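Local coordinates for protein S-adenosylmethionine:tRNA ribosyltransferase-isomerase (Thermotoga maritima, PDB 1VKY) that probably transfers and isomerises the ribose of S-adenosylmethionine onto the 7-aminomethyl-7-deazaguanine base of tRNA, giving epoxyqueuosine on the pathway to queuosine, at residues N302-L305 against T309-M312; F18-P23 against Y335-F340; E248-G253 against L295-V300; E268-L273 against E277-K282. All coordinates share one frame; numbering follows the deposited sequence.

How the interactions relate
Interactions 1 and 2 are buried neighbours, with centres about 8 Å apart, and hold the loop after strand 298-302 together with the two chain-terminal regions; His304 O meets Tyr20 OH between them, while Leu, His and Phe side chains supply CH-pi contacts and no hydrogen bond crosses either pair of segments. Interactions 3 and 4 lie farther along the large mixed sheet, their centres about 16 Å apart, and share a joint at which Glu268 OE2 receives the backbone NH groups of Leu295 and Val296. Interaction 3, only partly buried, relies on a salt bridge. Interaction 4, at an outermost strand of that sheet, returns to an aromatic face packed against aliphatic carbons, with Leu273 reaching the exposed side.

Interaction 1 (N302-L305 against T309-M312)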
loop_
_atom_site.group_PDB
_atom_site.type_symbol
_atom_site.label_atom_id
_atom_site.label_comp_id
_atom_site.label_asym_id
_atom_site.label_seq_id
_atom_site.Cartn_x
_atom_site.Cartn_y
_atom_site.Cartn_z
ATOM N N ASN B 302 3.462 -4.128 -13.656
ATOM C CA ASN B 302 4.432 -3.601 -12.683
ATOM C C ASN B 302 5.737 -4.344 -12.754
ATOM O O ASN B 302 5.898 -5.276 -13.539
ATOM C CB ASN B 302 3.840 -3.656 -11.255
ATOM C CG ASN B 302 2.609 -2.736 -11.072
ATOM O OD1 ASN B 302 2.460 -1.712 -11.744
ATOM N ND2 ASN B 302 1.731 -3.127 -10.157
ATOM N N PHE B 303 6.709 -3.859 -11.975
ATOM C CA PHE B 303 7.971 -4.561 -11.740
ATOM C C PHE B 303 7.796 -5.557 -10.601
ATOM O O PHE B 303 7.441 -5.169 -9.495
ATOM C CB PHE B 303 9.074 -3.558 -11.447
ATOM C CG PHE B 303 9.595 -2.895 -12.666
ATOM C CD1 PHE B 303 9.031 -1.769 -13.143
ATOM C CD2 PHE B 303 10.651 -3.459 -13.361
ATOM C CE1 PHE B 303 9.539 -1.152 -14.284
ATOM C CE2 PHE B 303 11.142 -2.893 -14.493
ATOM C CZ PHE B 303 10.593 -1.722 -14.959
ATOM N N HIS B 304 8.040 -6.839 -10.878
ATOM C CA HIS B 304 7.714 -7.902 -9.941
ATOM C C HIS B 304 8.938 -8.307 -9.144
ATOM O O HIS B 304 10.036 -7.974 -9.502
ATOM C CB HIS B 304 7.090 -9.072 -10.685
ATOM C CG HIS B 304 5.931 -8.661 -11.565
ATOM N ND1 HIS B 304 4.744 -8.192 -11.048
ATOM C CD2 HIS B 304 5.817 -8.561 -12.913
ATOM C CE1 HIS B 304 3.931 -7.856 -12.039
ATOM N NE2 HIS B 304 4.558 -8.071 -13.181
ATOM N N LEU B 305 8.732 -9.041 -8.055
ATOM C CA LEU B 305 9.806 -9.349 -7.136
ATOM C C LEU B 305 10.627 -10.540 -7.627
ATOM O O LEU B 305 10.095 -11.408 -8.377
ATOM C CB LEU B 305 9.173 -9.634 -5.755
ATOM C CG LEU B 305 8.340 -8.501 -5.100
ATOM C CD1 LEU B 305 7.525 -9.006 -3.899
ATOM C CD2 LEU B 305 9.279 -7.369 -4.678
ATOM N N THR B 309 6.169 -15.721 -9.222
ATOM C CA THR B 309 5.510 -16.290 -10.387
ATOM C C THR B 309 5.083 -15.224 -11.376
ATOM O O THR B 309 4.944 -15.518 -12.556
ATOM C CB THR B 309 4.313 -17.160 -10.022
ATOM O OG1 THR B 309 3.381 -16.377 -9.264
ATOM C CG2 THR B 309 4.703 -18.278 -9.120
ATOM N N LEU B 310 4.866 -13.980 -10.930
ATOM C CA LEU B 310 4.540 -12.906 -11.875
ATOM C C LEU B 310 5.729 -12.573 -12.782
ATOM O O LEU B 310 5.560 -12.281 -13.945
ATOM C CB LEU B 310 4.042 -11.649 -11.149
ATOM C CG LEU B 310 2.782 -11.882 -10.289
ATOM C CD1 LEU B 310 2.258 -10.587 -9.713
ATOM C CD2 LEU B 310 1.695 -12.516 -11.125
ATOM N N LEU B 311 6.925 -12.595 -12.229
ATOM C CA LEU B 311 8.138 -12.410 -13.018
ATOM C C LEU B 311 8.287 -13.538 -14.033
ATOM O O LEU B 311 8.655 -13.319 -15.207
ATOM C CB LEU B 311 9.388 -12.311 -12.089
ATOM C CG LEU B 311 10.710 -12.159 -12.804
ATOM C CD1 LEU B 311 10.659 -11.013 -13.830
ATOM C CD2 LEU B 311 11.838 -11.978 -11.768
ATOM N N MET B 312 7.950 -14.752 -13.634
ATOM C CA MET B 312 7.992 -15.880 -14.576
ATOM C C MET B 312 7.002 -15.674 -15.752
ATOM O O MET B 312 7.316 -15.977 -16.898
ATOM C CB MET B 312 7.687 -17.200 -13.879
ATOM C CG MET B 312 8.716 -17.617 -12.810
ATOM S SD MET B 312 8.020 -18.956 -11.818
ATOM C CE MET B 312 9.300 -18.998 -10.541
#
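His304 and Leu310 meet in a short strand-loop-helix connection, in which the chain leaves strand 298-302 and passes through a short loop into helix 309-318. The apolar contacts illustrate how an imidazole can be used for its face. Leu310 CB sits over one face, 3.6 Å from the centroid of the His304 ring and 18° off the ring normal, and Leu310 CD1 follows at 3.7 Å from His304 ND1. The two side chains cross at about a right angle. With CG of His304 anti to its carbonyl carbon (chi1 -52°), the ring is carried towards the first turn of the helix.

Polar contacts run along the chain and out to neighbours. His304 NE2 is hydrogen-bonded to Thr301 OG1, which helps fix the turn of the ring, His304 N pairs with Tyr327 OH on helix 320-332, and Ser308 OG bonds to both Leu305 O and Leu311 N. Replacing His304 by alanine would probably leave Leu310 CB without its aromatic face and Thr301 OG1 without its ring partner. An unidentified bound molecule lies near Leu310 and takes a hydrogen bond from Asn302 N.

One methyl-to-carbonyl contact completes the set: Leu311 CD2 packs 3.9 Å from Leu305 O.

Interaction 2 (F18-P23 against Y335-F340)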
loop_
_atom_site.group_PDB
_atom_site.type_symbol
_atom_site.label_atom_id
_atom_site.label_comp_id
_atom_site.label_asym_id
_atom_site.label_seq_id
_atom_site.Cartn_x
_atom_site.Cartn_y
_atom_site.Cartn_z
ATOM N N PHE B 18 15.128 -16.927 -11.949
ATOM C CA PHE B 18 14.319 -15.697 -11.817
ATOM C C PHE B 18 14.690 -14.848 -10.602
ATOM O O PHE B 18 14.028 -13.877 -10.233
ATOM C CB PHE B 18 12.843 -16.092 -11.836
ATOM C CG PHE B 18 12.454 -16.787 -13.099
ATOM C CD1 PHE B 18 12.422 -18.173 -13.164
ATOM C CD2 PHE B 18 12.191 -16.059 -14.254
ATOM C CE1 PHE B 18 12.086 -18.808 -14.303
ATOM C CE2 PHE B 18 11.863 -16.711 -15.410
ATOM C CZ PHE B 18 11.816 -18.087 -15.433
ATOM N N ASP B 19 15.814 -15.190 -9.995
ATOM C CA ASP B 19 16.321 -14.412 -8.897
ATOM C C ASP B 19 17.065 -13.234 -9.499
ATOM O O ASP B 19 17.621 -13.337 -10.584
ATOM C CB ASP B 19 17.275 -15.268 -8.071
ATOM C CG ASP B 19 17.391 -14.803 -6.665
ATOM O OD1 ASP B 19 16.586 -13.950 -6.208
ATOM O OD2 ASP B 19 18.272 -15.256 -5.925
ATOM N N TYR B 20 17.046 -12.098 -8.821
ATOM C CA TYR B 20 17.880 -10.975 -9.203
ATOM C C TYR B 20 18.004 -10.159 -7.940
ATOM O O TYR B 20 17.240 -10.364 -7.020
ATOM C CB TYR B 20 17.260 -10.166 -10.358
ATOM C CG TYR B 20 15.994 -9.421 -9.997
ATOM C CD1 TYR B 20 16.050 -8.089 -9.580
ATOM C CD2 TYR B 20 14.717 -10.046 -10.091
ATOM C CE1 TYR B 20 14.870 -7.378 -9.257
ATOM C CE2 TYR B 20 13.526 -9.331 -9.767
ATOM C CZ TYR B 20 13.640 -8.014 -9.325
ATOM O OH TYR B 20 12.551 -7.287 -8.993
ATOM N N GLU B 21 18.980 -9.266 -7.876
ATOM C CA GLU B 21 19.253 -8.546 -6.647
ATOM C C GLU B 21 18.476 -7.264 -6.655
ATOM O O GLU B 21 18.722 -6.409 -7.489
ATOM C CB GLU B 21 20.765 -8.234 -6.497
ATOM N N LEU B 22 17.527 -7.149 -5.738
ATOM C CA LEU B 22 16.646 -5.979 -5.643
ATOM C C LEU B 22 16.959 -5.226 -4.331
ATOM O O LEU B 22 16.587 -5.726 -3.256
ATOM C CB LEU B 22 15.186 -6.430 -5.599
ATOM C CG LEU B 22 14.098 -5.364 -5.428
ATOM C CD1 LEU B 22 14.333 -4.178 -6.371
ATOM C CD2 LEU B 22 12.659 -5.938 -5.591
ATOM N N PRO B 23 17.595 -4.050 -4.402
ATOM C CA PRO B 23 17.813 -3.258 -3.189
ATOM C C PRO B 23 16.465 -2.954 -2.527
ATOM O O PRO B 23 15.541 -2.459 -3.188
ATOM C CB PRO B 23 18.504 -1.983 -3.698
ATOM C CG PRO B 23 19.068 -2.361 -5.023
ATOM C CD PRO B 23 18.110 -3.354 -5.589
ATOM N N TYR B 335 14.644 2.408 -10.675
ATOM C CA TYR B 335 13.188 2.352 -10.797
ATOM C C TYR B 335 12.620 1.904 -9.453
ATOM O O TYR B 335 13.299 1.208 -8.662
ATOM C CB TYR B 335 12.744 1.324 -11.868
ATOM C CG TYR B 335 12.739 1.829 -13.285
ATOM C CD1 TYR B 335 13.915 2.199 -13.921
ATOM C CD2 TYR B 335 11.535 1.931 -14.009
ATOM C CE1 TYR B 335 13.906 2.655 -15.265
ATOM C CE2 TYR B 335 11.518 2.372 -15.339
ATOM C CZ TYR B 335 12.702 2.743 -15.962
ATOM O OH TYR B 335 12.635 3.170 -17.303
ATOM N N ARG B 336 11.351 2.194 -9.253
ATOM C CA ARG B 336 10.629 1.675 -8.109
ATOM C C ARG B 336 9.797 0.454 -8.483
ATOM O O ARG B 336 9.189 0.404 -9.583
ATOM C CB ARG B 336 9.730 2.742 -7.536
ATOM C CG ARG B 336 10.455 3.999 -7.036
ATOM C CD ARG B 336 9.484 5.143 -6.754
ATOM N NE ARG B 336 8.529 5.270 -7.860
ATOM C CZ ARG B 336 7.196 5.150 -7.790
ATOM N NH1 ARG B 336 6.557 4.932 -6.620
ATOM N NH2 ARG B 336 6.492 5.266 -8.932
ATOM N N PHE B 337 9.765 -0.503 -7.550
ATOM C CA PHE B 337 9.247 -1.845 -7.772
ATOM C C PHE B 337 8.011 -2.143 -6.938
ATOM O O PHE B 337 7.706 -1.474 -5.949
ATOM C CB PHE B 337 10.318 -2.873 -7.445
ATOM C CG PHE B 337 11.429 -2.924 -8.439
ATOM C CD1 PHE B 337 12.303 -1.878 -8.569
ATOM C CD2 PHE B 337 11.647 -4.059 -9.179
ATOM C CE1 PHE B 337 13.326 -1.930 -9.463
ATOM C CE2 PHE B 337 12.687 -4.114 -10.096
ATOM C CZ PHE B 337 13.511 -3.053 -10.235
ATOM N N PHE B 338 7.303 -3.166 -7.378
ATOM C CA PHE B 338 6.146 -3.706 -6.699
ATOM C C PHE B 338 4.935 -2.840 -6.920
ATOM O O PHE B 338 4.888 -2.045 -7.856
ATOM C CB PHE B 338 6.502 -4.017 -5.212
ATOM C CG PHE B 338 5.643 -5.042 -4.561
ATOM C CD1 PHE B 338 5.396 -6.258 -5.165
ATOM C CD2 PHE B 338 5.048 -4.782 -3.340
ATOM C CE1 PHE B 338 4.601 -7.192 -4.548
ATOM C CE2 PHE B 338 4.254 -5.729 -2.723
ATOM C CZ PHE B 338 4.036 -6.919 -3.313
ATOM N N SER B 339 3.890 -3.109 -6.141
ATOM C CA SER B 339 2.559 -2.603 -6.377
ATOM C C SER B 339 2.371 -1.088 -6.530
ATOM O O SER B 339 1.417 -0.659 -7.215
ATOM C CB SER B 339 1.643 -3.134 -5.254
ATOM O OG SER B 339 1.587 -4.571 -5.332
ATOM N N PHE B 340 3.209 -0.282 -5.876
ATOM C CA PHE B 340 3.074 1.179 -5.910
ATOM C C PHE B 340 4.200 1.818 -6.677
ATOM O O PHE B 340 4.310 3.061 -6.699
ATOM C CB PHE B 340 2.994 1.756 -4.477
ATOM C CG PHE B 340 1.893 1.134 -3.695
ATOM C CD1 PHE B 340 2.159 0.151 -2.756
ATOM C CD2 PHE B 340 0.568 1.389 -4.050
ATOM C CE1 PHE B 340 1.122 -0.514 -2.112
ATOM C CE2 PHE B 340 -0.477 0.747 -3.407
ATOM C CZ PHE B 340 -0.200 -0.215 -2.432
#
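Leu22 and Phe337 mark the closest passage of two irregular segments, their CA atoms 8.7 Å apart, and no hydrogen bond crosses between the backbones. Tyr20 and Leu22 are in extended conformation, as is Phe337, whereas Phe338 takes a positive phi of 77° and turns the second segment away. The gap is therefore bridged by side chains. Leu22 CD1 stands over the centre of the Phe337 ring, 3.7 Å from its centroid and 8° off the normal, an almost ideal CH-pi contact; CG anti to the backbone N (chi1 177°) extends the leucine for this. The contact joins the N-terminal loop to the loop before the C-terminal strand 343-346, and Phe337 also meets the Phe303 ring in a small aromatic cluster with Tyr335. Tyr20 comes to the same ring obliquely, sliding past it in the opposite direction: its OH lies 3.4 Å from Phe337 CD2, and its CE1 4.0 Å from Phe337 CE2. That hydroxyl is hydrogen-bonded to His304 O, which pins the end of the tyrosine. An alanine in place of Phe337 is likely to strip Leu22 CD1 of its ring and open a gap beside Tyr20. Ala330 and Val331 of helix 320-332 touch Phe337 as well.

Interaction 3 (E248-G253 against L295-V300)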
loop_
_atom_site.group_PDB
_atom_site.type_symbol
_atom_site.label_atom_id
_atom_site.label_comp_id
_atom_site.label_asym_id
_atom_site.label_seq_id
_atom_site.Cartn_x
_atom_site.Cartn_y
_atom_site.Cartn_z
ATOM N N GLU B 248 -13.341 -8.112 -32.781
ATOM C CA GLU B 248 -13.246 -6.935 -33.680
ATOM C C GLU B 248 -11.834 -6.344 -33.813
ATOM O O GLU B 248 -11.421 -5.896 -34.896
ATOM C CB GLU B 248 -14.191 -5.849 -33.195
ATOM C CG GLU B 248 -15.665 -6.169 -33.381
ATOM C CD GLU B 248 -16.555 -5.165 -32.694
ATOM O OE1 GLU B 248 -16.056 -4.355 -31.872
ATOM O OE2 GLU B 248 -17.759 -5.195 -32.976
ATOM N N THR B 249 -11.096 -6.331 -32.712
ATOM C CA THR B 249 -9.738 -5.805 -32.709
ATOM C C THR B 249 -8.816 -6.677 -33.570
ATOM O O THR B 249 -8.070 -6.181 -34.407
ATOM C CB THR B 249 -9.231 -5.762 -31.263
ATOM O OG1 THR B 249 -10.088 -4.925 -30.490
ATOM C CG2 THR B 249 -7.913 -5.021 -31.173
ATOM N N ARG B 250 -8.928 -7.978 -33.381
ATOM C CA ARG B 250 -8.238 -8.967 -34.203
ATOM C C ARG B 250 -8.595 -8.820 -35.691
ATOM O O ARG B 250 -7.715 -8.773 -36.548
ATOM C CB ARG B 250 -8.609 -10.364 -33.734
ATOM C CG ARG B 250 -7.772 -10.901 -32.586
ATOM C CD ARG B 250 -6.656 -11.851 -33.066
ATOM N NE ARG B 250 -5.719 -12.229 -32.001
ATOM C CZ ARG B 250 -4.885 -11.374 -31.428
ATOM N NH1 ARG B 250 -4.871 -10.100 -31.799
ATOM N NH2 ARG B 250 -4.075 -11.786 -30.493
ATOM N N GLU B 251 -9.885 -8.743 -35.988
ATOM C CA GLU B 251 -10.345 -8.521 -37.366
ATOM C C GLU B 251 -9.755 -7.266 -37.981
ATOM O O GLU B 251 -9.371 -7.283 -39.133
ATOM C CB GLU B 251 -11.867 -8.469 -37.420
ATOM C CG GLU B 251 -12.478 -9.826 -37.139
ATOM C CD GLU B 251 -13.999 -9.826 -37.012
ATOM O OE1 GLU B 251 -14.554 -10.954 -36.877
ATOM O OE2 GLU B 251 -14.621 -8.726 -37.026
ATOM N N ARG B 252 -9.675 -6.179 -37.222
ATOM C CA ARG B 252 -9.071 -4.928 -37.715
ATOM C C ARG B 252 -7.579 -5.015 -37.882
ATOM O O ARG B 252 -6.976 -4.123 -38.464
ATOM C CB ARG B 252 -9.334 -3.779 -36.750
ATOM C CG ARG B 252 -10.728 -3.274 -36.776
ATOM C CD ARG B 252 -10.871 -1.957 -36.056
ATOM N NE ARG B 252 -10.352 -1.950 -34.681
ATOM C CZ ARG B 252 -11.039 -2.370 -33.626
ATOM N NH1 ARG B 252 -12.242 -2.899 -33.757
ATOM N NH2 ARG B 252 -10.506 -2.298 -32.422
ATOM N N GLY B 253 -6.960 -6.043 -37.307
ATOM C CA GLY B 253 -5.520 -6.153 -37.325
ATOM C C GLY B 253 -4.842 -5.270 -36.282
ATOM O O GLY B 253 -3.631 -5.097 -36.336
ATOM N N LEU B 295 -3.843 -14.467 -27.348
ATOM C CA LEU B 295 -4.738 -13.308 -27.392
ATOM C C LEU B 295 -4.033 -12.000 -27.055
ATOM O O LEU B 295 -4.350 -10.933 -27.595
ATOM C CB LEU B 295 -5.946 -13.481 -26.465
ATOM C CG LEU B 295 -7.247 -14.019 -27.022
ATOM C CD1 LEU B 295 -8.317 -14.011 -25.999
ATOM C CD2 LEU B 295 -7.726 -13.293 -28.313
ATOM N N VAL B 296 -3.010 -12.062 -26.255
ATOM C CA VAL B 296 -2.373 -10.818 -25.791
ATOM C C VAL B 296 -1.226 -10.378 -26.714
ATOM O O VAL B 296 -0.243 -11.107 -26.853
ATOM C CB VAL B 296 -1.855 -11.032 -24.383
ATOM C CG1 VAL B 296 -1.157 -9.734 -23.851
ATOM C CG2 VAL B 296 -2.965 -11.466 -23.456
ATOM N N ASP B 297 -1.348 -9.197 -27.330
ATOM C CA ASP B 297 -0.304 -8.678 -28.255
ATOM C C ASP B 297 0.725 -7.771 -27.593
ATOM O O ASP B 297 1.835 -7.575 -28.110
ATOM C CB ASP B 297 -0.932 -7.922 -29.417
ATOM C CG ASP B 297 -1.975 -8.756 -30.142
ATOM O OD1 ASP B 297 -1.669 -9.909 -30.492
ATOM O OD2 ASP B 297 -3.138 -8.357 -30.361
ATOM N N ALA B 298 0.349 -7.196 -26.464
ATOM C CA ALA B 298 1.185 -6.292 -25.691
ATOM C C ALA B 298 0.743 -6.305 -24.251
ATOM O O ALA B 298 -0.360 -6.718 -23.945
ATOM C CB ALA B 298 1.124 -4.902 -26.262
ATOM N N LEU B 299 1.599 -5.846 -23.337
ATOM C CA LEU B 299 1.328 -6.049 -21.901
ATOM C C LEU B 299 1.821 -4.832 -21.099
ATOM O O LEU B 299 2.969 -4.453 -21.265
ATOM C CB LEU B 299 2.016 -7.327 -21.393
ATOM C CG LEU B 299 2.027 -7.575 -19.850
ATOM C CD1 LEU B 299 0.611 -7.621 -19.354
ATOM C CD2 LEU B 299 2.691 -8.812 -19.464
ATOM N N VAL B 300 0.931 -4.215 -20.302
ATOM C CA VAL B 300 1.351 -3.240 -19.252
ATOM C C VAL B 300 1.291 -3.918 -17.881
ATOM O O VAL B 300 0.268 -4.521 -17.490
ATOM C CB VAL B 300 0.417 -2.020 -19.223
ATOM C CG1 VAL B 300 0.844 -1.014 -18.194
ATOM C CG2 VAL B 300 0.298 -1.391 -20.594
#
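Arg250 and Asp297 form an end-on bidentate salt bridge, the two side chains approaching from opposite directions. Arg250 NH1 donates to Asp297 OD2 at 2.8 Å in a nearly straight bond (173°), lying in the guanidinium plane and using the syn lone pair of that oxygen. The second arm is less regular: Arg250 NH2 reaches Asp297 OD1 at 3.1 Å, bent to 141°, and OD1 is tilted out of the guanidinium plane. Planes of guanidinium and carboxylate stand 42° apart, so the pair is twisted, consistent with one straight and one bent bond. Both ends have second partners, Lys294 O for Arg250 NH2 and Ile256 N for Asp297 OD2. The two extra bonds probably help fix the rotation of each charged group.

Farther out, the arginine chain is bent at chi2, which swings the guanidinium from the side of the helix across to the loop. Its NE comes within 4.3 Å of Leu295 CD2, a light van der Waals touch between nitrogen and methyl, and its chain also rests on Ile256. Just beyond, helix 240-252 ends in a Schellman motif at Gly253, where positive phi releases the chain and Gly253 N bonds back to Arg250 O.

The contact thus ties the C-terminal end of helix 240-252 to the loop leading into strand 298-302, with strand 256-259 beside both and Leu295 leaning on Ile270 of helix 261-270.

Interaction 4 (E268-L273 against E277-K282); sequences ETIARL and EEYVGK
Tyr279 lays its ring against Ile270, packing a helix and the turn that follows onto a strand: helix 261-270 leads into a type I beta turn from Ile270 to Leu273, and 279-281 is an outermost strand of the mixed sheet. The strand pairs antiparallel with 234-238, through Tyr279 to Val238 and Gly281 to Tyr236. In this segment Tyr279 does nearly all the work. Its CG is anti to the carbonyl carbon (chi1 -56°), and this puts the ring where Ile270 CB stands over its centre, 4.0 Å from the centroid and 5° off the normal. Around that axis the branches of Ile270 spread over the same face: CG2 is 3.8 Å from Tyr279 CG, and CD1 lies over towards Tyr279 CE1. Leu273 CD1 adds an oblique touch at 4.1 Å from Tyr279 CD2.

The hydroxyl of Tyr279 is hydrogen-bonded to Gln276 N, and a water oxygen lies 2.9 Å from Tyr279 OH, also in hydrogen-bonding reach of Ile270 O and Leu273 O; the tyrosine tip thereby links to the turn's carbonyls. Val280, next along, points away from the helix and packs on Leu106 of the six-stranded sheet, while Lys282 also starts away from the helix and its NZ makes a salt bridge with Glu233 OE2.

Arg272, within the turn, ties back to the helix: its NH1 bonds both to Glu268 O, at 3.0 Å, and to Glu268 OE1, met on its anti side at 2.8 Å from Arg272 NH1.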
loop_
_atom_site.group_PDB
_atom_site.type_symbol
_atom_site.label_atom_id
_atom_site.label_comp_id
_atom_site.label_asym_id
_atom_site.label_seq_id
_atom_site.Cartn_x
_atom_site.Cartn_y
_atom_site.Cartn_z
ATOM N N GLU B 268 -5.557 -15.627 -21.776
ATOM C CA GLU B 268 -4.891 -16.850 -22.271
ATOM C C GLU B 268 -5.606 -18.142 -21.859
ATOM O O GLU B 268 -5.549 -19.168 -22.559
ATOM C CB GLU B 268 -3.413 -16.854 -21.863
ATOM C CG GLU B 268 -2.618 -15.750 -22.537
ATOM C CD GLU B 268 -2.662 -15.786 -24.064
ATOM O OE1 GLU B 268 -2.514 -16.890 -24.641
ATOM O OE2 GLU B 268 -2.826 -14.726 -24.704
ATOM N N THR B 269 -6.339 -18.098 -20.761
ATOM C CA THR B 269 -7.236 -19.169 -20.392
ATOM C C THR B 269 -8.399 -19.321 -21.399
ATOM O O THR B 269 -8.657 -20.434 -21.924
ATOM C CB THR B 269 -7.766 -18.901 -18.980
ATOM O OG1 THR B 269 -6.692 -18.952 -18.040
ATOM C CG2 THR B 269 -8.776 -19.960 -18.557
ATOM N N ILE B 270 -9.105 -18.233 -21.706
ATOM C CA ILE B 270 -10.243 -18.367 -22.645
ATOM C C ILE B 270 -9.813 -18.634 -24.077
ATOM O O ILE B 270 -10.576 -19.218 -24.851
ATOM C CB ILE B 270 -11.247 -17.147 -22.612
ATOM C CG1 ILE B 270 -10.623 -15.897 -23.233
ATOM C CG2 ILE B 270 -11.720 -16.915 -21.217
ATOM C CD1 ILE B 270 -11.577 -14.842 -23.564
ATOM N N ALA B 271 -8.611 -18.201 -24.432
ATOM C CA ALA B 271 -8.041 -18.492 -25.751
ATOM C C ALA B 271 -7.894 -20.004 -25.956
ATOM O O ALA B 271 -7.777 -20.443 -27.086
ATOM C CB ALA B 271 -6.658 -17.848 -25.915
ATOM N N ARG B 272 -7.827 -20.783 -24.873
ATOM C CA ARG B 272 -7.602 -22.217 -24.972
ATOM C C ARG B 272 -8.899 -23.004 -24.736
ATOM O O ARG B 272 -8.852 -24.207 -24.557
ATOM C CB ARG B 272 -6.533 -22.650 -23.971
ATOM C CG ARG B 272 -5.130 -22.136 -24.392
ATOM C CD ARG B 272 -4.111 -22.180 -23.351
ATOM N NE ARG B 272 -2.788 -21.886 -23.937
ATOM C CZ ARG B 272 -2.349 -20.697 -24.316
ATOM N NH1 ARG B 272 -3.104 -19.608 -24.190
ATOM N NH2 ARG B 272 -1.143 -20.574 -24.858
ATOM N N LEU B 273 -10.046 -22.329 -24.742
ATOM C CA LEU B 273 -11.318 -23.005 -24.537
ATOM C C LEU B 273 -12.086 -22.936 -25.812
ATOM O O LEU B 273 -11.792 -22.127 -26.683
ATOM C CB LEU B 273 -12.138 -22.300 -23.464
ATOM C CG LEU B 273 -11.594 -22.345 -22.050
ATOM C CD1 LEU B 273 -12.388 -21.389 -21.161
ATOM C CD2 LEU B 273 -11.623 -23.760 -21.514
ATOM N N GLU B 277 -19.752 -16.981 -26.383
ATOM C CA GLU B 277 -20.108 -15.551 -26.428
ATOM C C GLU B 277 -19.702 -14.775 -25.197
ATOM O O GLU B 277 -19.563 -13.550 -25.238
ATOM C CB GLU B 277 -21.606 -15.433 -26.724
ATOM C CG GLU B 277 -21.868 -16.098 -28.065
ATOM C CD GLU B 277 -22.798 -15.326 -28.988
ATOM O OE2 GLU B 277 -24.012 -15.326 -28.743
ATOM N N GLU B 278 -19.517 -15.505 -24.099
ATOM C CA GLU B 278 -19.175 -14.962 -22.818
ATOM C C GLU B 278 -18.602 -16.110 -22.031
ATOM O O GLU B 278 -18.924 -17.280 -22.314
ATOM C CB GLU B 278 -20.441 -14.403 -22.112
ATOM C CG GLU B 278 -21.582 -15.409 -22.151
ATOM C CD GLU B 278 -22.906 -14.927 -21.519
ATOM O OE1 GLU B 278 -22.999 -13.748 -21.143
ATOM O OE2 GLU B 278 -23.840 -15.759 -21.384
ATOM N N TYR B 279 -17.740 -15.784 -21.070
ATOM C CA TYR B 279 -17.089 -16.783 -20.235
ATOM C C TYR B 279 -17.097 -16.441 -18.771
ATOM O O TYR B 279 -16.813 -15.308 -18.383
ATOM C CB TYR B 279 -15.614 -16.953 -20.650
ATOM C CG TYR B 279 -15.367 -17.305 -22.084
ATOM C CD1 TYR B 279 -15.419 -16.340 -23.055
ATOM C CD2 TYR B 279 -15.048 -18.617 -22.470
ATOM C CE1 TYR B 279 -15.149 -16.631 -24.353
ATOM C CE2 TYR B 279 -14.773 -18.916 -23.781
ATOM C CZ TYR B 279 -14.833 -17.913 -24.714
ATOM O OH TYR B 279 -14.602 -18.156 -26.026
ATOM N N VAL B 280 -17.346 -17.449 -17.941
ATOM C CA VAL B 280 -17.141 -17.349 -16.511
ATOM C C VAL B 280 -16.509 -18.665 -16.079
ATOM O O VAL B 280 -16.926 -19.714 -16.545
ATOM C CB VAL B 280 -18.470 -17.192 -15.729
ATOM C CG1 VAL B 280 -18.219 -17.244 -14.238
ATOM C CG2 VAL B 280 -19.143 -15.867 -16.063
ATOM N N GLY B 281 -15.532 -18.619 -15.203
ATOM C CA GLY B 281 -14.878 -19.848 -14.761
ATOM C C GLY B 281 -13.773 -19.577 -13.790
ATOM O O GLY B 281 -13.631 -18.480 -13.276
ATOM N N LYS B 282 -12.987 -20.613 -13.514
ATOM C CA LYS B 282 -11.832 -20.517 -12.650
ATOM C C LYS B 282 -10.675 -20.854 -13.531
ATOM O O LYS B 282 -10.803 -21.692 -14.426
ATOM C CB LYS B 282 -11.902 -21.548 -11.525
ATOM C CG LYS B 282 -12.908 -21.216 -10.459
ATOM C CD LYS B 282 -12.958 -22.308 -9.392
ATOM C CE LYS B 282 -12.991 -21.702 -7.983
ATOM N NZ LYS B 282 -13.628 -22.648 -6.989
HETATM O O HOH W 1 -12.215 -19.498 -26.861
#